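Local coordinates for protein enoyl-CoA hydratase (Mycobacterium thermoresistibile, PDB 3T3W) that probably catalyses the addition of water across the double bond of 2-enoyl-CoA thioesters in lipid metabolism, at residues F[21-26]-F[34-39]; F[76-81]-F[133-138]; F[162-167]-F[243-248]. All blocks are in the same frame, centred on the assembly; numbering follows the deposited sequence.

Contact 1: residues F[21-26]-F[34-39]; sequences YIDYDV and TLNRPE. With EDO (1,2-ethanediol), chain B.
Tyr21 runs alongside Arg37, ring and chain pointing the same way, and gives up more surface than any other residue here. The aliphatic part of the arginine does the touching: Arg37 CG lies 3.8 Å from Tyr21 CD1. Arg37 swings CG opposite its own N (chi1 -159°) and stays extended as far as NE, which keeps it level with the ring. The guanidinium is turned 52° from the ring plane, so no flat stack forms. Beyond them a 1,2-ethanediol, probably from the crystallisation liquor, joins the two ends. Its O2 sits in the ring plane, hydrogen-bonded to Tyr21 OH at 2.7 Å, and its O1 accepts from Arg37 NH2 at 2.7 Å. Within the chain, Tyr21 OH is also hydrogen-bonded to Asn45 ND2, and Arg37 NH1 makes a salt bridge to Asp82.

Asp23 and Thr34 come next in buried area. They form an antiparallel hydrogen-bonded pair of the hairpin made by strands 22-27 and 30-35: Asp23 N gives to Thr34 O at 2.9 Å, and Thr34 N returns a bond to Asp23 O at 2.9 Å that is almost straight (178°). Their CB atoms are 3.9 Å apart on one face of the sheet. Thr34 OG1 turns to Arg71 and to a water that also reaches Asp23 O weakly. The pairing carries past the strand end, where Asn36 N donates to Tyr21 O at 2.8 Å.

On the other face Ile22 CD1 meets Leu35 CD2 at 3.8 Å, and Ile22 packs on Ala55 of helix 46-61. The chemistry thus divides three ways: backbone bonds set the register, methyl groups of Ile22 and Leu35 pack on the side facing helix 46-61, and a tyrosine-arginine pair closes the end where the strands run into loops, with Asp82 and Asn45 taking up its polar ends.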
loop_
_atom_site.group_PDB
_atom_site.type_symbol
_atom_site.label_atom_id
_atom_site.label_comp_id
_atom_site.label_asym_id
_atom_site.label_seq_id
_atom_site.Cartn_x
_atom_site.Cartn_y
_atom_site.Cartn_z
ATOM N N TYR F 21 26.383 -17.612 -25.980
ATOM C CA TYR F 21 25.766 -18.402 -24.899
ATOM C C TYR F 21 24.258 -18.660 -25.068
ATOM O O TYR F 21 23.671 -19.407 -24.277
ATOM C CB TYR F 21 25.912 -17.678 -23.574
ATOM C CG TYR F 21 27.315 -17.509 -23.084
ATOM C CD1 TYR F 21 28.117 -18.612 -22.852
ATOM C CD2 TYR F 21 27.853 -16.251 -22.916
ATOM C CE1 TYR F 21 29.414 -18.459 -22.386
ATOM C CE2 TYR F 21 29.159 -16.068 -22.471
ATOM C CZ TYR F 21 29.935 -17.176 -22.190
ATOM O OH TYR F 21 31.218 -17.009 -21.733
ATOM N N ILE F 22 23.646 -17.981 -26.017
ATOM C CA ILE F 22 22.163 -17.980 -26.150
ATOM C C ILE F 22 21.797 -18.400 -27.573
ATOM O O ILE F 22 22.331 -17.827 -28.546
ATOM C CB ILE F 22 21.562 -16.579 -25.885
ATOM C CG1 ILE F 22 21.895 -16.092 -24.468
ATOM C CG2 ILE F 22 20.023 -16.585 -26.121
ATOM C CD1 ILE F 22 21.388 -16.998 -23.335
ATOM N N ASP F 23 20.917 -19.396 -27.719
ATOM C CA ASP F 23 20.331 -19.733 -29.007
ATOM C C ASP F 23 18.964 -19.069 -29.104
ATOM O O ASP F 23 18.273 -18.946 -28.108
ATOM C CB ASP F 23 20.205 -21.249 -29.160
ATOM C CG ASP F 23 21.486 -21.887 -29.584
ATOM O OD1 ASP F 23 22.149 -21.325 -30.481
ATOM O OD2 ASP F 23 21.834 -22.954 -29.035
ATOM N N TYR F 24 18.590 -18.628 -30.296
ATOM C CA TYR F 24 17.352 -17.885 -30.497
ATOM C C TYR F 24 16.704 -18.360 -31.777
ATOM O O TYR F 24 17.347 -18.374 -32.835
ATOM C CB TYR F 24 17.655 -16.400 -30.585
ATOM C CG TYR F 24 16.478 -15.501 -30.777
ATOM C CD1 TYR F 24 15.741 -15.060 -29.708
ATOM C CD2 TYR F 24 16.123 -15.040 -32.036
ATOM C CE1 TYR F 24 14.672 -14.199 -29.878
ATOM C CE2 TYR F 24 15.050 -14.185 -32.222
ATOM C CZ TYR F 24 14.328 -13.758 -31.138
ATOM O OH TYR F 24 13.230 -12.950 -31.347
ATOM N N ASP F 25 15.430 -18.727 -31.706
ATOM C CA ASP F 25 14.695 -19.245 -32.895
ATOM C C ASP F 25 13.318 -18.612 -32.882
ATOM O O ASP F 25 12.689 -18.567 -31.827
ATOM C CB ASP F 25 14.484 -20.776 -32.804
ATOM C CG ASP F 25 13.479 -21.316 -33.854
ATOM O OD1 ASP F 25 13.956 -21.441 -34.988
ATOM O OD2 ASP F 25 12.233 -21.577 -33.590
ATOM N N VAL F 26 12.836 -18.159 -34.038
ATOM C CA VAL F 26 11.455 -17.741 -34.167
ATOM C C VAL F 26 10.782 -18.635 -35.205
ATOM O O VAL F 26 11.228 -18.724 -36.356
ATOM C CB VAL F 26 11.333 -16.272 -34.602
ATOM C CG1 VAL F 26 9.872 -15.891 -34.935
ATOM C CG2 VAL F 26 11.926 -15.365 -33.551
ATOM N N THR F 34 17.082 -20.108 -25.780
ATOM C CA THR F 34 17.730 -21.209 -25.118
ATOM C C THR F 34 19.044 -20.812 -24.444
ATOM O O THR F 34 19.938 -20.262 -25.104
ATOM C CB THR F 34 18.027 -22.356 -26.115
ATOM O OG1 THR F 34 16.797 -22.867 -26.627
ATOM C CG2 THR F 34 18.809 -23.490 -25.413
ATOM N N LEU F 35 19.162 -21.098 -23.146
ATOM C CA LEU F 35 20.427 -21.007 -22.421
ATOM C C LEU F 35 21.319 -22.134 -22.891
ATOM O O LEU F 35 20.996 -23.291 -22.717
ATOM C CB LEU F 35 20.205 -21.116 -20.919
ATOM C CG LEU F 35 19.157 -20.189 -20.279
ATOM C CD1 LEU F 35 19.115 -20.466 -18.760
ATOM C CD2 LEU F 35 19.452 -18.734 -20.613
ATOM N N ASN F 36 22.423 -21.784 -23.548
ATOM C CA ASN F 36 23.298 -22.769 -24.178
ATOM C C ASN F 36 24.715 -22.687 -23.605
ATOM O O ASN F 36 25.694 -22.508 -24.338
ATOM C CB ASN F 36 23.307 -22.589 -25.690
ATOM C CG ASN F 36 23.973 -23.743 -26.403
ATOM O OD1 ASN F 36 23.927 -24.868 -25.933
ATOM N ND2 ASN F 36 24.654 -23.450 -27.520
ATOM N N ARG F 37 24.814 -22.799 -22.285
ATOM C CA ARG F 37 26.083 -22.967 -21.597
ATOM C C ARG F 37 26.068 -24.217 -20.700
ATOM O O ARG F 37 26.379 -24.158 -19.493
ATOM C CB ARG F 37 26.405 -21.700 -20.786
ATOM C CG ARG F 37 27.859 -21.544 -20.443
ATOM C CD ARG F 37 28.088 -20.419 -19.451
ATOM N NE ARG F 37 29.518 -20.339 -19.132
ATOM C CZ ARG F 37 30.014 -19.605 -18.145
ATOM N NH1 ARG F 37 29.216 -18.925 -17.373
ATOM N NH2 ARG F 37 31.315 -19.566 -17.924
ATOM N N PRO F 38 25.753 -25.386 -21.283
ATOM C CA PRO F 38 25.549 -26.576 -20.444
ATOM C C PRO F 38 26.845 -27.077 -19.794
ATOM O O PRO F 38 26.826 -27.713 -18.713
ATOM C CB PRO F 38 25.054 -27.609 -21.439
ATOM C CG PRO F 38 25.613 -27.169 -22.781
ATOM C CD PRO F 38 25.459 -25.675 -22.702
ATOM N N GLU F 39 27.959 -26.791 -20.439
ATOM C CA GLU F 39 29.265 -27.120 -19.838
ATOM C C GLU F 39 29.478 -26.493 -18.443
ATOM O O GLU F 39 30.327 -26.964 -17.670
ATOM C CB GLU F 39 30.410 -26.766 -20.798
ATOM C CG GLU F 39 30.664 -25.254 -21.006
ATOM C CD GLU F 39 29.760 -24.550 -22.050
ATOM O OE1 GLU F 39 28.688 -25.061 -22.502
ATOM O OE2 GLU F 39 30.153 -23.418 -22.418
HETATM C C1 EDO B . 34.092 -18.728 -19.707
HETATM O O1 EDO B . 33.751 -19.975 -19.100
HETATM C C2 EDO B . 34.011 -18.820 -21.232
HETATM O O2 EDO B . 32.710 -19.288 -21.658
HETATM O O HOH W 1 16.333 -21.528 -29.075
#

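Contact 2: residues F[76-81]-F[133-138]; sequences HFSAGH and LLLCWP
Phe77 lays the end of its ring against the CB atoms of Leu135 and Cys136, the closer-packed half of this contact. Two neighbouring ring atoms, CE2 and CZ, do the touching: Phe77 CE2 is 4.0 Å from Cys136 CB and 4.1 Å from Leu135 CB, and CZ lies much as close to both. A chi1 of -179° carries the Phe77 ring toward the short helix 133-136. Both CB atoms come at it obliquely. The thiol follows suit, with Cys136 SG 5.3 Å from the Phe77 ring centroid and 47° off its normal, a slanting sulfur-aromatic contact and not a sulfur seated over the face. No hydrogen bond crosses between the segments; this half is held by van der Waals and sulfur-aromatic contact.

Further along the loop the fit slackens. Ser78 CB and Leu135 CD1 are 4.4 Å apart, while the serine's polar end serves its own loop: Ser78 OG accepts from Gly80 N at 3.1 Å, an ST turn, and bonds to Asn42 O as well. At the loose end lies His81, the one partly exposed residue among those that touch. Leu134 CD2 meets the edge of its ring near the plane, 4.2 Å from His81 NE2, with the two side chains crossing at about a right angle. The imidazole is also stacked on Tyr106 and lies about 6 Å from the bound zinc.

In crotonase relatives one oxyanion-hole amide comes from the loop that corresponds to 76-81 and the other from the glycine turn just ahead of helix 133-136, so this contact probably lies beside that site. The helix is wedged between larger elements: Leu134 and Leu135 lean on helix 95-115 through Tyr106 and Trp113, while Phe77 and Cys136 both rest on Val124 of strand 120-124 and on Cys128 of strand 127-129.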
loop_
_atom_site.group_PDB
_atom_site.type_symbol
_atom_site.label_atom_id
_atom_site.label_comp_id
_atom_site.label_asym_id
_atom_site.label_seq_id
_atom_site.Cartn_x
_atom_site.Cartn_y
_atom_site.Cartn_z
ATOM N N HIS F 76 20.559 -29.297 -16.479
ATOM C CA HIS F 76 20.179 -28.304 -15.468
ATOM C C HIS F 76 19.804 -26.986 -16.083
ATOM O O HIS F 76 20.542 -26.431 -16.907
ATOM C CB HIS F 76 21.342 -28.090 -14.486
ATOM C CG HIS F 76 21.754 -29.345 -13.765
ATOM N ND1 HIS F 76 20.911 -30.025 -12.963
ATOM C CD2 HIS F 76 22.964 -30.063 -13.775
ATOM C CE1 HIS F 76 21.539 -31.130 -12.477
ATOM N NE2 HIS F 76 22.800 -31.154 -12.970
ATOM N N PHE F 77 18.685 -26.429 -15.625
ATOM C CA PHE F 77 18.232 -25.139 -16.067
ATOM C C PHE F 77 19.270 -24.020 -15.806
ATOM O O PHE F 77 19.671 -23.333 -16.727
ATOM C CB PHE F 77 16.898 -24.799 -15.381
ATOM C CG PHE F 77 16.325 -23.454 -15.795
ATOM C CD1 PHE F 77 15.679 -23.303 -17.024
ATOM C CD2 PHE F 77 16.405 -22.357 -14.958
ATOM C CE1 PHE F 77 15.126 -22.085 -17.402
ATOM C CE2 PHE F 77 15.814 -21.143 -15.316
ATOM C CZ PHE F 77 15.217 -21.002 -16.551
ATOM N N SER F 78 19.665 -23.838 -14.555
ATOM C CA SER F 78 20.756 -22.896 -14.206
ATOM C C SER F 78 21.246 -23.072 -12.783
ATOM O O SER F 78 20.468 -23.028 -11.819
ATOM C CB SER F 78 20.346 -21.450 -14.404
ATOM O OG SER F 78 21.465 -20.576 -14.088
ATOM N N ALA F 79 22.557 -23.213 -12.662
ATOM C CA ALA F 79 23.247 -23.282 -11.374
ATOM C C ALA F 79 23.345 -21.911 -10.699
ATOM O O ALA F 79 23.798 -21.837 -9.546
ATOM C CB ALA F 79 24.650 -23.889 -11.559
ATOM N N GLY F 80 22.918 -20.851 -11.390
ATOM C CA GLY F 80 22.923 -19.478 -10.827
ATOM C C GLY F 80 24.029 -18.593 -11.362
ATOM O O GLY F 80 24.541 -18.808 -12.467
ATOM N N HIS F 81 24.415 -17.605 -10.569
ATOM C CA HIS F 81 25.393 -16.621 -11.013
ATOM C C HIS F 81 26.791 -17.195 -10.954
ATOM O O HIS F 81 27.140 -17.901 -10.007
ATOM C CB HIS F 81 25.330 -15.385 -10.137
ATOM C CG HIS F 81 23.997 -14.666 -10.198
ATOM N ND1 HIS F 81 23.461 -13.994 -9.127
ATOM C CD2 HIS F 81 23.081 -14.560 -11.238
ATOM C CE1 HIS F 81 22.258 -13.472 -9.507
ATOM N NE2 HIS F 81 22.015 -13.834 -10.785
ATOM N N LEU F 133 16.628 -18.535 -10.446
ATOM C CA LEU F 133 15.280 -18.032 -10.172
ATOM C C LEU F 133 15.036 -16.682 -10.820
ATOM O O LEU F 133 13.889 -16.324 -11.136
ATOM C CB LEU F 133 15.060 -17.950 -8.661
ATOM C CG LEU F 133 15.158 -19.318 -7.949
ATOM C CD1 LEU F 133 15.350 -19.117 -6.459
ATOM C CD2 LEU F 133 13.881 -20.140 -8.240
ATOM N N LEU F 134 16.095 -15.903 -11.016
ATOM C CA LEU F 134 15.980 -14.608 -11.700
ATOM C C LEU F 134 15.711 -14.758 -13.187
ATOM O O LEU F 134 15.285 -13.795 -13.827
ATOM C CB LEU F 134 17.226 -13.739 -11.475
ATOM C CG LEU F 134 17.192 -12.849 -10.257
ATOM C CD1 LEU F 134 17.151 -13.698 -8.987
ATOM C CD2 LEU F 134 18.348 -11.877 -10.214
ATOM N N LEU F 135 15.887 -15.967 -13.727
ATOM C CA LEU F 135 15.579 -16.209 -15.132
ATOM C C LEU F 135 14.148 -16.711 -15.318
ATOM O O LEU F 135 13.510 -16.318 -16.286
ATOM C CB LEU F 135 16.560 -17.182 -15.755
ATOM C CG LEU F 135 18.066 -16.859 -15.546
ATOM C CD1 LEU F 135 18.939 -17.823 -16.383
ATOM C CD2 LEU F 135 18.381 -15.385 -15.885
ATOM N N CYS F 136 13.651 -17.589 -14.436
ATOM C CA CYS F 136 12.333 -18.157 -14.612
ATOM C C CYS F 136 11.234 -17.330 -13.938
ATOM O O CYS F 136 10.129 -17.224 -14.499
ATOM C CB CYS F 136 12.275 -19.636 -14.166
ATOM S SG CYS F 136 12.676 -19.958 -12.454
ATOM N N TRP F 137 11.475 -16.746 -12.765
ATOM C CA TRP F 137 10.407 -15.957 -12.122
ATOM C C TRP F 137 9.830 -14.843 -12.969
ATOM O O TRP F 137 8.611 -14.623 -12.915
ATOM C CB TRP F 137 10.828 -15.408 -10.763
ATOM C CG TRP F 137 10.814 -16.381 -9.623
ATOM C CD1 TRP F 137 10.048 -17.509 -9.463
ATOM C CD2 TRP F 137 11.553 -16.235 -8.376
ATOM N NE1 TRP F 137 10.273 -18.106 -8.244
ATOM C CE2 TRP F 137 11.170 -17.373 -7.534
ATOM C CE3 TRP F 137 12.468 -15.316 -7.896
ATOM C CZ2 TRP F 137 11.689 -17.547 -6.273
ATOM C CZ3 TRP F 137 12.990 -15.517 -6.628
ATOM C CH2 TRP F 137 12.591 -16.588 -5.830
ATOM N N PRO F 138 10.653 -14.140 -13.776
ATOM C CA PRO F 138 10.077 -13.086 -14.660
ATOM C C PRO F 138 9.113 -13.598 -15.749
ATOM O O PRO F 138 8.384 -12.818 -16.344
ATOM C CB PRO F 138 11.318 -12.417 -15.274
ATOM C CG PRO F 138 12.344 -12.623 -14.177
ATOM C CD PRO F 138 12.123 -14.038 -13.725
#

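Contact 3: residues F[162-167]-F[243-248]; sequences VEYHGH and AAIQSV. With ZN (zinc ion), chain T.
Ile245 and Val248, on one side of helix 241-263, pack against an inverse gamma turn centred on His165 in the crotonase fold. The turn is closed by Gly166 N to Tyr164 O at 2.9 Å.

The packing contacts come first. Ile245 CD1 stands over the centre of one face of the Tyr164 ring, 4.1 Å from its centroid and only 7° off the normal, a CH-pi contact. The same methyl is 3.5 Å from His165 O. Beside it Val248 CG1 lies 3.4 Å from His165 CB, a close fit, and its approach to the imidazole is oblique; the ring's NE2 bonds to Thr168 OG1.

The polar link goes through one water, which donates to Glu163 O and to Ile245 O and accepts from His165 N. It ties the turn to the helix where no direct hydrogen bond does.

The third kind of interaction is metal binding. Glu163 leaves the backbone away from the helix segment, and its carboxylate binds the zinc ion, which Glu102 of helix 95-115, His252 and His256 further along helix 241-263, and a water also coordinate. From the carboxylate, Glu163 OE2 reaches the zinc at 2.1 Å.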
loop_
_atom_site.group_PDB
_atom_site.type_symbol
_atom_site.label_atom_id
_atom_site.label_comp_id
_atom_site.label_asym_id
_atom_site.label_seq_id
_atom_site.Cartn_x
_atom_site.Cartn_y
_atom_site.Cartn_z
ATOM N N VAL F 162 18.453 -14.119 -2.886
ATOM C CA VAL F 162 18.950 -13.432 -4.110
ATOM C C VAL F 162 18.324 -12.044 -4.293
ATOM O O VAL F 162 17.405 -11.612 -3.538
ATOM C CB VAL F 162 18.732 -14.299 -5.366
ATOM C CG1 VAL F 162 19.604 -15.582 -5.275
ATOM C CG2 VAL F 162 17.242 -14.652 -5.534
ATOM N N GLU F 163 18.825 -11.354 -5.321
ATOM C CA GLU F 163 18.608 -9.913 -5.485
ATOM C C GLU F 163 17.183 -9.518 -5.821
ATOM O O GLU F 163 16.782 -8.373 -5.557
ATOM C CB GLU F 163 19.504 -9.437 -6.645
ATOM C CG GLU F 163 21.002 -9.438 -6.345
ATOM C CD GLU F 163 21.746 -10.782 -6.507
ATOM O OE1 GLU F 163 21.106 -11.830 -6.755
ATOM O OE2 GLU F 163 22.993 -10.769 -6.324
ATOM N N TYR F 164 16.425 -10.434 -6.417
ATOM C CA TYR F 164 15.065 -10.223 -6.894
ATOM C C TYR F 164 14.210 -11.146 -6.037
ATOM O O TYR F 164 14.191 -12.382 -6.233
ATOM C CB TYR F 164 14.984 -10.607 -8.365
ATOM C CG TYR F 164 13.658 -10.460 -9.101
ATOM C CD1 TYR F 164 13.418 -9.363 -9.918
ATOM C CD2 TYR F 164 12.699 -11.464 -9.093
ATOM C CE1 TYR F 164 12.231 -9.229 -10.647
ATOM C CE2 TYR F 164 11.533 -11.368 -9.858
ATOM C CZ TYR F 164 11.306 -10.238 -10.647
ATOM O OH TYR F 164 10.173 -10.110 -11.429
ATOM N N HIS F 165 13.565 -10.558 -5.047
ATOM C CA HIS F 165 12.865 -11.329 -4.032
ATOM C C HIS F 165 11.467 -11.728 -4.501
ATOM O O HIS F 165 10.459 -11.177 -4.078
ATOM C CB HIS F 165 12.815 -10.588 -2.681
ATOM C CG HIS F 165 12.295 -11.448 -1.556
ATOM N ND1 HIS F 165 13.118 -12.241 -0.812
ATOM C CD2 HIS F 165 10.999 -11.740 -1.150
ATOM C CE1 HIS F 165 12.362 -12.943 0.057
ATOM N NE2 HIS F 165 11.075 -12.645 -0.156
ATOM N N GLY F 166 11.417 -12.760 -5.331
ATOM C CA GLY F 166 10.170 -13.402 -5.722
ATOM C C GLY F 166 9.657 -14.363 -4.647
ATOM O O GLY F 166 8.503 -14.765 -4.680
ATOM N N HIS F 167 10.540 -14.756 -3.717
ATOM C CA HIS F 167 10.291 -15.895 -2.859
ATOM C C HIS F 167 8.947 -15.790 -2.156
ATOM O O HIS F 167 8.152 -16.755 -2.141
ATOM C CB HIS F 167 11.374 -16.060 -1.772
ATOM C CG HIS F 167 12.795 -15.960 -2.273
ATOM N ND1 HIS F 167 13.295 -14.825 -2.867
ATOM C CD2 HIS F 167 13.852 -16.864 -2.190
ATOM C CE1 HIS F 167 14.599 -15.023 -3.161
ATOM N NE2 HIS F 167 14.946 -16.269 -2.729
ATOM N N ALA F 243 7.477 -2.148 -5.324
ATOM C CA ALA F 243 8.046 -1.517 -4.117
ATOM C C ALA F 243 8.779 -2.551 -3.232
ATOM O O ALA F 243 9.855 -2.256 -2.713
ATOM C CB ALA F 243 6.948 -0.782 -3.297
ATOM N N ALA F 244 8.236 -3.752 -3.097
ATOM C CA ALA F 244 8.829 -4.789 -2.255
ATOM C C ALA F 244 10.112 -5.312 -2.863
ATOM O O ALA F 244 11.131 -5.529 -2.172
ATOM C CB ALA F 244 7.824 -5.937 -1.999
ATOM N N ILE F 245 10.113 -5.492 -4.180
ATOM C CA ILE F 245 11.338 -5.919 -4.884
ATOM C C ILE F 245 12.481 -4.905 -4.687
ATOM O O ILE F 245 13.614 -5.254 -4.393
ATOM C CB ILE F 245 11.052 -6.089 -6.398
ATOM C CG1 ILE F 245 10.202 -7.355 -6.641
ATOM C CG2 ILE F 245 12.373 -6.178 -7.171
ATOM C CD1 ILE F 245 10.959 -8.660 -6.448
ATOM N N GLN F 246 12.160 -3.626 -4.802
ATOM C CA GLN F 246 13.140 -2.586 -4.555
ATOM C C GLN F 246 13.640 -2.605 -3.098
ATOM O O GLN F 246 14.867 -2.460 -2.831
ATOM C CB GLN F 246 12.596 -1.216 -4.971
ATOM C CG GLN F 246 12.278 -1.048 -6.460
ATOM C CD GLN F 246 13.474 -1.231 -7.362
ATOM O OE1 GLN F 246 14.619 -0.955 -6.979
ATOM N NE2 GLN F 246 13.215 -1.669 -8.608
ATOM N N SER F 247 12.715 -2.801 -2.152
ATOM C CA SER F 247 13.075 -2.854 -0.748
ATOM C C SER F 247 14.049 -3.980 -0.460
ATOM O O SER F 247 15.076 -3.776 0.241
ATOM C CB SER F 247 11.821 -2.986 0.118
ATOM O OG SER F 247 12.086 -2.650 1.454
ATOM N N VAL F 248 13.760 -5.172 -0.979
ATOM C CA VAL F 248 14.581 -6.324 -0.654
ATOM C C VAL F 248 15.939 -6.233 -1.338
ATOM O O VAL F 248 16.943 -6.702 -0.806
ATOM C CB VAL F 248 13.852 -7.670 -0.920
ATOM C CG1 VAL F 248 14.770 -8.825 -0.527
ATOM C CG2 VAL F 248 12.552 -7.722 -0.090
HETATM ZN ZN ZN T . 24.224 -9.903 -4.827
HETATM O O HOH W 2 14.317 -7.919 -4.476
HETATM O O HOH W 3 24.729 -11.931 -4.519
#

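In the fold
Along the chain the contacts follow one another in series, each closing before the next opens. Contact 1 lies at the edge of the six-stranded sheet, contact 2 near the centre of the chain, and contact 3 about 27 Å from contact 1, centre to centre, on the far side of the middle. Contact 2 touches both: Leu35 CD1 packs on Leu135 CD1 at 3.6 Å, and Trp137 CZ3 comes within 3.4 Å of Tyr164 O. Helix 95-115 borders contacts 2 and 3, and His81 and Glu163 meet beside the zinc. Contact 2 thus bridges the hairpin edge and the metal-site side, past the probable oxyanion-hole loop, to helix 241-263, where contact 3 meets neighbouring subunits.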